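Local coordinates for Lin1944 protein (Listeria innocua, PDB 3D7L), which is of unknown function but belongs to the short-chain dehydrogenase/reductase family and so probably acts as an oxidoreductase, at residues Ser109-Thr114 with Arg184-Ser189; Ile150-Val155 with Ala193-Ser198. All coordinates share one frame; numbering follows the deposited sequence.

Both contacts involve the parallel sheet of a Rossmann-type fold, on its neighbouring strands 108-113 and 151-157, and their centres lie about 7 Å apart. Contact 1 is buried: helix 179-191 packs on the face of strand 108-113 through a phenylalanine and a few small hydroxyl side chains. Contact 2 lies farther out, partly buried, where the chain leaving that helix comes alongside strand 151-157 and becomes edge strand 198-201; six hydrogen bonds run between the segments there, and two waters bridge them. F110 N and R151 O are among the backbone atoms that probably bond between the two strands, and N153 of contact 2 also reaches contact 1, where its ND2 bonds S189 OG.

Contact 1: residues Ser109-Thr114 with Arg184-Ser189; sequences SFTLTT and RAFEKS
Strand 109-113 and helix 184-189 run nearly antiparallel, at 155°, with their axes 9.0 Å apart at closest approach, and T111 and S189 bring their backbones nearest. This is a helix laid on one face of the central parallel sheet, the layered packing of the Rossmann-type fold of short-chain dehydrogenases, and every residue that touches is buried. T111 is the middle of the contact and uses its two branches differently. With chi1 at -49°, OG1 sits beside the backbone N while CG2 lies anti to it, and the hydroxyl meets S189 as the methyl turns to F186. T111 OG1 and S189 OG are hydrogen-bonded at 2.8 Å, tip to tip, and either may be the donor. S189 OG reaches the strand because it stands anti to its own backbone N (chi1 -177°), and it is also bonded to N153 ND2 of the adjoining strand, which ties the last turn of this helix segment to two strands at once. T111 CG2 approaches the F186 ring obliquely, 3.6 Å from CD1. The CB of F186 does not aim at the strand, yet the ring extends across to it. Around the ring, L15 and V19 of helix 14-23 and V155 of strand 151-157 complete a hydrophobic setting. The hydroxyl of T113 is not left without a polar partner there, since it is hydrogen-bonded to S64 O on the other neighbouring strand. At the opposite end S109 OG comes only to 4.0 Å from S189 O, a carbonyl bonded instead by R151 NH1. The T113 and F186 side chains cross at about a right angle, T113 OG1 lying in the ring plane 3.2 Å from CZ.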
ATOM      1  N   SER D 109      10.950 -17.779   7.416  1.00 26.52           N
ATOM      2  CA  SER D 109      10.760 -16.554   6.616  1.00 26.68           C
ATOM      3  C   SER D 109       9.397 -16.482   5.948  1.00 26.61           C
ATOM      4  O   SER D 109       8.789 -17.521   5.696  1.00 26.35           O
ATOM      5  CB  SER D 109      11.831 -16.456   5.521  1.00 26.28           C
ATOM      6  OG  SER D 109      11.611 -17.432   4.517  1.00 26.95           O
ATOM      7  N   PHE D 110       8.942 -15.248   5.659  1.00 26.86           N
ATOM      8  CA  PHE D 110       7.830 -14.976   4.738  1.00 26.26           C
ATOM      9  C   PHE D 110       8.382 -14.413   3.423  1.00 26.10           C
ATOM     10  O   PHE D 110       9.299 -13.604   3.441  1.00 27.34           O
ATOM     11  CB  PHE D 110       6.879 -13.911   5.306  1.00 26.37           C
ATOM     12  CG  PHE D 110       6.076 -14.354   6.478  1.00 26.77           C
ATOM     13  CD1 PHE D 110       4.907 -15.084   6.305  1.00 25.45           C
ATOM     14  CD2 PHE D 110       6.466 -14.013   7.773  1.00 27.00           C
ATOM     15  CE1 PHE D 110       4.141 -15.492   7.393  1.00 23.82           C
ATOM     16  CE2 PHE D 110       5.689 -14.424   8.876  1.00 26.23           C
ATOM     17  CZ  PHE D 110       4.529 -15.143   8.669  1.00 26.28           C
ATOM     18  N   THR D 111       7.816 -14.816   2.285  1.00 25.40           N
ATOM     19  CA  THR D 111       8.109 -14.133   1.017  1.00 24.87           C
ATOM     20  C   THR D 111       6.791 -13.753   0.348  1.00 25.77           C
ATOM     21  O   THR D 111       5.943 -14.615   0.135  1.00 26.83           O
ATOM     22  CB  THR D 111       8.935 -14.972   0.071  1.00 23.89           C
ATOM     23  OG1 THR D 111      10.048 -15.506   0.775  1.00 23.69           O
ATOM     24  CG2 THR D 111       9.420 -14.157  -1.117  1.00 22.96           C
ATOM     25  N   LEU D 112       6.629 -12.468   0.018  1.00 26.64           N
ATOM     26  CA  LEU D 112       5.362 -11.974  -0.557  1.00 27.88           C
ATOM     27  C   LEU D 112       5.561 -11.472  -1.983  1.00 27.93           C
ATOM     28  O   LEU D 112       6.664 -11.093  -2.342  1.00 27.64           O
ATOM     29  CB  LEU D 112       4.798 -10.863   0.327  1.00 26.58           C
ATOM     30  CG  LEU D 112       3.846 -11.165   1.489  1.00 30.34           C
ATOM     31  CD1 LEU D 112       3.910 -12.592   2.108  1.00 28.79           C
ATOM     32  CD2 LEU D 112       3.907 -10.042   2.578  1.00 30.09           C
ATOM     33  N   THR D 113       4.515 -11.449  -2.806  1.00 28.52           N
ATOM     34  CA  THR D 113       4.720 -11.009  -4.205  1.00 29.09           C
ATOM     35  C   THR D 113       4.179  -9.602  -4.432  1.00 29.56           C
ATOM     36  O   THR D 113       3.084  -9.295  -3.996  1.00 28.86           O
ATOM     37  CB  THR D 113       4.096 -11.984  -5.242  1.00 29.65           C
ATOM     38  OG1 THR D 113       4.652 -13.296  -5.064  1.00 31.59           O
ATOM     39  CG2 THR D 113       4.369 -11.514  -6.671  1.00 28.90           C
ATOM     40  N   THR D 114       4.968  -8.746  -5.093  1.00 29.70           N
ATOM     41  CA  THR D 114       4.508  -7.407  -5.450  1.00 29.88           C
ATOM     42  C   THR D 114       4.427  -7.301  -7.000  1.00 30.01           C
ATOM     43  O   THR D 114       3.694  -8.073  -7.629  1.00 29.90           O
ATOM     44  CB  THR D 114       5.409  -6.318  -4.802  1.00 30.18           C
ATOM     45  OG1 THR D 114       6.774  -6.599  -5.109  1.00 31.44           O
ATOM     46  CG2 THR D 114       5.278  -6.306  -3.268  1.00 29.47           C
ATOM     47  N   ARG D 184      14.191 -17.549  -8.879  1.00 25.47           N
ATOM     48  CA  ARG D 184      15.487 -17.449  -8.198  1.00 25.61           C
ATOM     49  C   ARG D 184      15.467 -16.475  -7.011  1.00 24.98           C
ATOM     50  O   ARG D 184      16.073 -16.756  -5.979  1.00 25.58           O
ATOM     51  CB  ARG D 184      16.588 -17.036  -9.183  1.00 25.28           C
ATOM     52  CG  ARG D 184      17.054 -18.120 -10.128  1.00 26.08           C
ATOM     53  CD  ARG D 184      18.162 -17.577 -11.077  1.00 27.60           C
ATOM     54  NE  ARG D 184      18.471 -18.534 -12.137  1.00 30.37           N
ATOM     55  CZ  ARG D 184      19.338 -19.546 -12.036  1.00 32.84           C
ATOM     56  NH1 ARG D 184      20.030 -19.760 -10.919  1.00 32.14           N
ATOM     57  NH2 ARG D 184      19.530 -20.350 -13.080  1.00 31.80           N
ATOM     58  N   ALA D 185      14.762 -15.356  -7.168  1.00 24.66           N
ATOM     59  CA  ALA D 185      14.553 -14.357  -6.115  1.00 25.11           C
ATOM     60  C   ALA D 185      13.787 -14.902  -4.908  1.00 25.92           C
ATOM     61  O   ALA D 185      14.104 -14.565  -3.735  1.00 26.19           O
ATOM     62  CB  ALA D 185      13.831 -13.125  -6.696  1.00 25.73           C
ATOM     63  N   PHE D 186      12.756 -15.702  -5.190  1.00 24.81           N
ATOM     64  CA  PHE D 186      12.049 -16.439  -4.147  1.00 25.37           C
ATOM     65  C   PHE D 186      12.983 -17.418  -3.433  1.00 25.62           C
ATOM     66  O   PHE D 186      12.986 -17.469  -2.203  1.00 26.37           O
ATOM     67  CB  PHE D 186      10.851 -17.195  -4.724  1.00 25.31           C
ATOM     68  CG  PHE D 186       9.654 -16.321  -5.006  1.00 25.78           C
ATOM     69  CD1 PHE D 186       8.684 -16.117  -4.034  1.00 24.01           C
ATOM     70  CD2 PHE D 186       9.488 -15.739  -6.259  1.00 25.65           C
ATOM     71  CE1 PHE D 186       7.557 -15.311  -4.303  1.00 25.65           C
ATOM     72  CE2 PHE D 186       8.375 -14.966  -6.536  1.00 26.37           C
ATOM     73  CZ  PHE D 186       7.415 -14.744  -5.543  1.00 26.63           C
ATOM     74  N   GLU D 187      13.773 -18.179  -4.195  1.00 25.60           N
ATOM     75  CA  GLU D 187      14.794 -19.050  -3.596  1.00 26.21           C
ATOM     76  C   GLU D 187      15.797 -18.239  -2.746  1.00 26.16           C
ATOM     77  O   GLU D 187      16.182 -18.674  -1.670  1.00 25.66           O
ATOM     78  CB  GLU D 187      15.520 -19.885  -4.647  1.00 25.35           C
ATOM     79  CG  GLU D 187      16.672 -20.710  -4.075  1.00 27.98           C
ATOM     80  CD  GLU D 187      17.398 -21.574  -5.109  1.00 29.66           C
ATOM     81  OE1 GLU D 187      16.943 -21.687  -6.255  1.00 35.52           O
ATOM     82  OE2 GLU D 187      18.429 -22.168  -4.771  1.00 34.52           O
ATOM     83  N   LYS D 188      16.213 -17.068  -3.245  1.00 26.56           N
ATOM     84  CA  LYS D 188      17.078 -16.158  -2.515  1.00 27.37           C
ATOM     85  C   LYS D 188      16.423 -15.770  -1.186  1.00 27.49           C
ATOM     86  O   LYS D 188      17.073 -15.829  -0.145  1.00 28.16           O
ATOM     87  CB  LYS D 188      17.388 -14.913  -3.372  1.00 27.49           C
ATOM     88  CG  LYS D 188      18.314 -13.919  -2.719  1.00 27.68           C
ATOM     89  CD  LYS D 188      18.564 -12.707  -3.621  1.00 28.36           C
ATOM     90  CE  LYS D 188      19.384 -11.651  -2.886  1.00 29.21           C
ATOM     91  NZ  LYS D 188      20.752 -12.081  -2.511  1.00 30.87           N
ATOM     92  N   SER D 189      15.133 -15.411  -1.216  1.00 27.11           N
ATOM     93  CA  SER D 189      14.414 -15.077   0.017  1.00 26.93           C
ATOM     94  C   SER D 189      14.320 -16.253   0.993  1.00 27.22           C
ATOM     95  O   SER D 189      14.604 -16.081   2.166  1.00 28.61           O
ATOM     96  CB  SER D 189      13.022 -14.505  -0.264  1.00 26.58           C
ATOM     97  OG  SER D 189      12.429 -14.141   0.949  1.00 26.93           O
TER

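Contact 2: residues Ile150-Val155 with Ala193-Ser198; sequences IRINTV and AQTGES
The edge of the parallel Rossmann sheet is built here, where the loop after helix 179-191 comes alongside strand 151-157 and enters the last strand, 198-201. T154 N donates to E197 O (2.8 Å), and T154 and S198 form a parallel bridge. Farther back, G196 N bonds I152 O, while T195 OG1 takes the place of a backbone acceptor and receives I152 N at 2.9 Å. Standing anti to its own N (chi1 -164°), that hydroxyl also donates to a water held by I150 O. Q194 O is gripped by two side chains. R151, its chain bent at chi3, brings NH1 to 2.9 Å from Q194 O, with the oxygen in the guanidinium plane, as A193 CA packs over one face of the same group. N153 ND2 is the second donor, 3.0 Å from Q194 O, coming from well above the carbonyl plane, although the oxygen lies close to the plane of the amide. The other end of that amide is used too: E197 N points to a lone pair of N153 OD1, so bonds at both ends fix the amide's rotation. Both donors to Q194 O also have partners on helix 179-191. At the bridge itself, one water joins the hydroxyls of T154 and S198, 2.6 Å from T154 OG1 and 2.7 Å from S198 OG.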
ATOM      1  N   ILE D 150      12.786 -14.623  12.593  1.00 27.62           N
ATOM      2  CA  ILE D 150      12.012 -14.758  11.380  1.00 28.24           C
ATOM      3  C   ILE D 150      12.296 -13.615  10.404  1.00 28.23           C
ATOM      4  O   ILE D 150      12.449 -12.463  10.817  1.00 28.89           O
ATOM      5  CB  ILE D 150      10.518 -14.868  11.702  1.00 27.94           C
ATOM      6  CG1 ILE D 150      10.200 -16.272  12.273  1.00 27.85           C
ATOM      7  CG2 ILE D 150       9.683 -14.604  10.467  1.00 29.44           C
ATOM      8  CD1 ILE D 150       8.983 -16.332  13.209  1.00 24.22           C
ATOM      9  N   ARG D 151      12.406 -13.946   9.116  1.00 27.75           N
ATOM     10  CA  ARG D 151      12.694 -12.942   8.072  1.00 26.72           C
ATOM     11  C   ARG D 151      11.498 -12.729   7.163  1.00 26.70           C
ATOM     12  O   ARG D 151      10.616 -13.599   7.058  1.00 26.19           O
ATOM     13  CB  ARG D 151      13.930 -13.339   7.253  1.00 26.56           C
ATOM     14  CG  ARG D 151      15.175 -13.680   8.120  1.00 24.49           C
ATOM     15  CD  ARG D 151      16.361 -14.186   7.260  1.00 25.49           C
ATOM     16  NE  ARG D 151      16.056 -15.492   6.704  1.00 24.44           N
ATOM     17  CZ  ARG D 151      15.700 -15.746   5.441  1.00 26.05           C
ATOM     18  NH1 ARG D 151      15.647 -14.792   4.525  1.00 26.18           N
ATOM     19  NH2 ARG D 151      15.437 -16.988   5.087  1.00 25.47           N
ATOM     20  N   ILE D 152      11.448 -11.561   6.521  1.00 26.94           N
ATOM     21  CA  ILE D 152      10.375 -11.282   5.556  1.00 26.51           C
ATOM     22  C   ILE D 152      10.883 -10.396   4.416  1.00 26.86           C
ATOM     23  O   ILE D 152      11.424  -9.304   4.650  1.00 26.59           O
ATOM     24  CB  ILE D 152       9.093 -10.669   6.245  1.00 26.87           C
ATOM     25  CG1 ILE D 152       8.042 -10.273   5.191  1.00 25.39           C
ATOM     26  CG2 ILE D 152       9.464  -9.418   7.116  1.00 27.33           C
ATOM     27  CD1 ILE D 152       6.635 -10.095   5.772  1.00 24.68           C
ATOM     28  N   ASN D 153      10.708 -10.881   3.188  1.00 26.71           N
ATOM     29  CA  ASN D 153      11.093 -10.121   1.994  1.00 27.10           C
ATOM     30  C   ASN D 153       9.964 -10.105   0.963  1.00 25.92           C
ATOM     31  O   ASN D 153       9.013 -10.859   1.087  1.00 26.20           O
ATOM     32  CB  ASN D 153      12.334 -10.738   1.323  1.00 26.30           C
ATOM     33  CG  ASN D 153      13.529 -10.818   2.247  1.00 28.53           C
ATOM     34  OD1 ASN D 153      14.049  -9.791   2.688  1.00 28.41           O
ATOM     35  ND2 ASN D 153      13.996 -12.043   2.522  1.00 29.28           N
ATOM     36  N   THR D 154      10.085  -9.263  -0.055  1.00 25.53           N
ATOM     37  CA  THR D 154       9.137  -9.297  -1.155  1.00 26.16           C
ATOM     38  C   THR D 154       9.879  -9.510  -2.471  1.00 25.99           C
ATOM     39  O   THR D 154      11.055  -9.144  -2.600  1.00 26.64           O
ATOM     40  CB  THR D 154       8.250  -8.024  -1.254  1.00 25.12           C
ATOM     41  OG1 THR D 154       9.065  -6.859  -1.328  1.00 28.27           O
ATOM     42  CG2 THR D 154       7.337  -7.917  -0.062  1.00 27.27           C
ATOM     43  N   VAL D 155       9.197 -10.121  -3.426  1.00 25.82           N
ATOM     44  CA  VAL D 155       9.724 -10.284  -4.774  1.00 27.06           C
ATOM     45  C   VAL D 155       8.816  -9.485  -5.714  1.00 27.19           C
ATOM     46  O   VAL D 155       7.589  -9.613  -5.654  1.00 28.19           O
ATOM     47  CB  VAL D 155       9.851 -11.761  -5.166  1.00 26.78           C
ATOM     48  CG1 VAL D 155      10.262 -11.910  -6.664  1.00 26.00           C
ATOM     49  CG2 VAL D 155      10.862 -12.471  -4.235  1.00 23.74           C
ATOM     50  N   ALA D 193      19.601 -15.124   3.807  1.00 26.84           N
ATOM     51  CA  ALA D 193      19.487 -14.719   5.210  1.00 26.34           C
ATOM     52  C   ALA D 193      19.158 -13.253   5.390  1.00 25.89           C
ATOM     53  O   ALA D 193      19.322 -12.706   6.502  1.00 25.27           O
ATOM     54  CB  ALA D 193      20.772 -15.074   5.978  1.00 26.00           C
ATOM     55  N   GLN D 194      18.699 -12.623   4.310  1.00 25.81           N
ATOM     56  CA  GLN D 194      18.349 -11.201   4.339  1.00 26.87           C
ATOM     57  C   GLN D 194      16.898 -10.994   4.748  1.00 26.77           C
ATOM     58  O   GLN D 194      16.084 -11.919   4.665  1.00 26.81           O
ATOM     59  CB  GLN D 194      18.620 -10.546   2.970  1.00 26.66           C
ATOM     60  CG  GLN D 194      20.045 -10.838   2.442  1.00 26.32           C
ATOM     61  CD  GLN D 194      20.316 -10.290   1.042  1.00 27.69           C
ATOM     62  OE1 GLN D 194      19.398  -9.894   0.309  1.00 28.61           O
ATOM     63  NE2 GLN D 194      21.591 -10.265   0.666  1.00 25.68           N
ATOM     64  N   THR D 195      16.578  -9.774   5.186  1.00 26.83           N
ATOM     65  CA  THR D 195      15.218  -9.440   5.567  1.00 27.07           C
ATOM     66  C   THR D 195      14.918  -7.966   5.253  1.00 26.91           C
ATOM     67  O   THR D 195      15.821  -7.151   5.158  1.00 26.80           O
ATOM     68  CB  THR D 195      14.955  -9.767   7.071  1.00 27.00           C
ATOM     69  OG1 THR D 195      13.540  -9.792   7.321  1.00 29.11           O
ATOM     70  CG2 THR D 195      15.628  -8.734   7.988  1.00 28.06           C
ATOM     71  N   GLY D 196      13.647  -7.644   5.095  1.00 27.08           N
ATOM     72  CA  GLY D 196      13.230  -6.278   4.784  1.00 27.38           C
ATOM     73  C   GLY D 196      13.559  -5.859   3.368  1.00 27.63           C
ATOM     74  O   GLY D 196      13.531  -4.663   3.050  1.00 28.55           O
ATOM     75  N   GLU D 197      13.856  -6.840   2.518  1.00 27.29           N
ATOM     76  CA  GLU D 197      14.259  -6.595   1.146  1.00 27.32           C
ATOM     77  C   GLU D 197      13.098  -6.693   0.175  1.00 26.88           C
ATOM     78  O   GLU D 197      12.152  -7.451   0.389  1.00 26.59           O
ATOM     79  CB  GLU D 197      15.348  -7.572   0.726  1.00 28.12           C
ATOM     80  CG  GLU D 197      16.617  -7.554   1.598  1.00 31.01           C
ATOM     81  CD  GLU D 197      17.328  -6.203   1.611  1.00 34.32           C
ATOM     82  OE1 GLU D 197      17.274  -5.435   0.608  1.00 33.21           O
ATOM     83  OE2 GLU D 197      17.932  -5.907   2.661  1.00 36.85           O
ATOM     84  N   SER D 198      13.178  -5.872  -0.865  1.00 27.10           N
ATOM     85  CA  SER D 198      12.357  -5.941  -2.074  1.00 26.79           C
ATOM     86  C   SER D 198      13.309  -6.349  -3.203  1.00 27.35           C
ATOM     87  O   SER D 198      14.224  -5.596  -3.572  1.00 27.36           O
ATOM     88  CB  SER D 198      11.683  -4.580  -2.346  1.00 27.31           C
ATOM     89  OG  SER D 198      11.020  -4.561  -3.609  1.00 25.57           O
TER
HETATM   90  O   HOH W   1      13.004  -9.794   9.972  1.00 17.55           O
HETATM   91  O   HOH W   2       8.430  -5.269  -3.325  1.00 19.28           O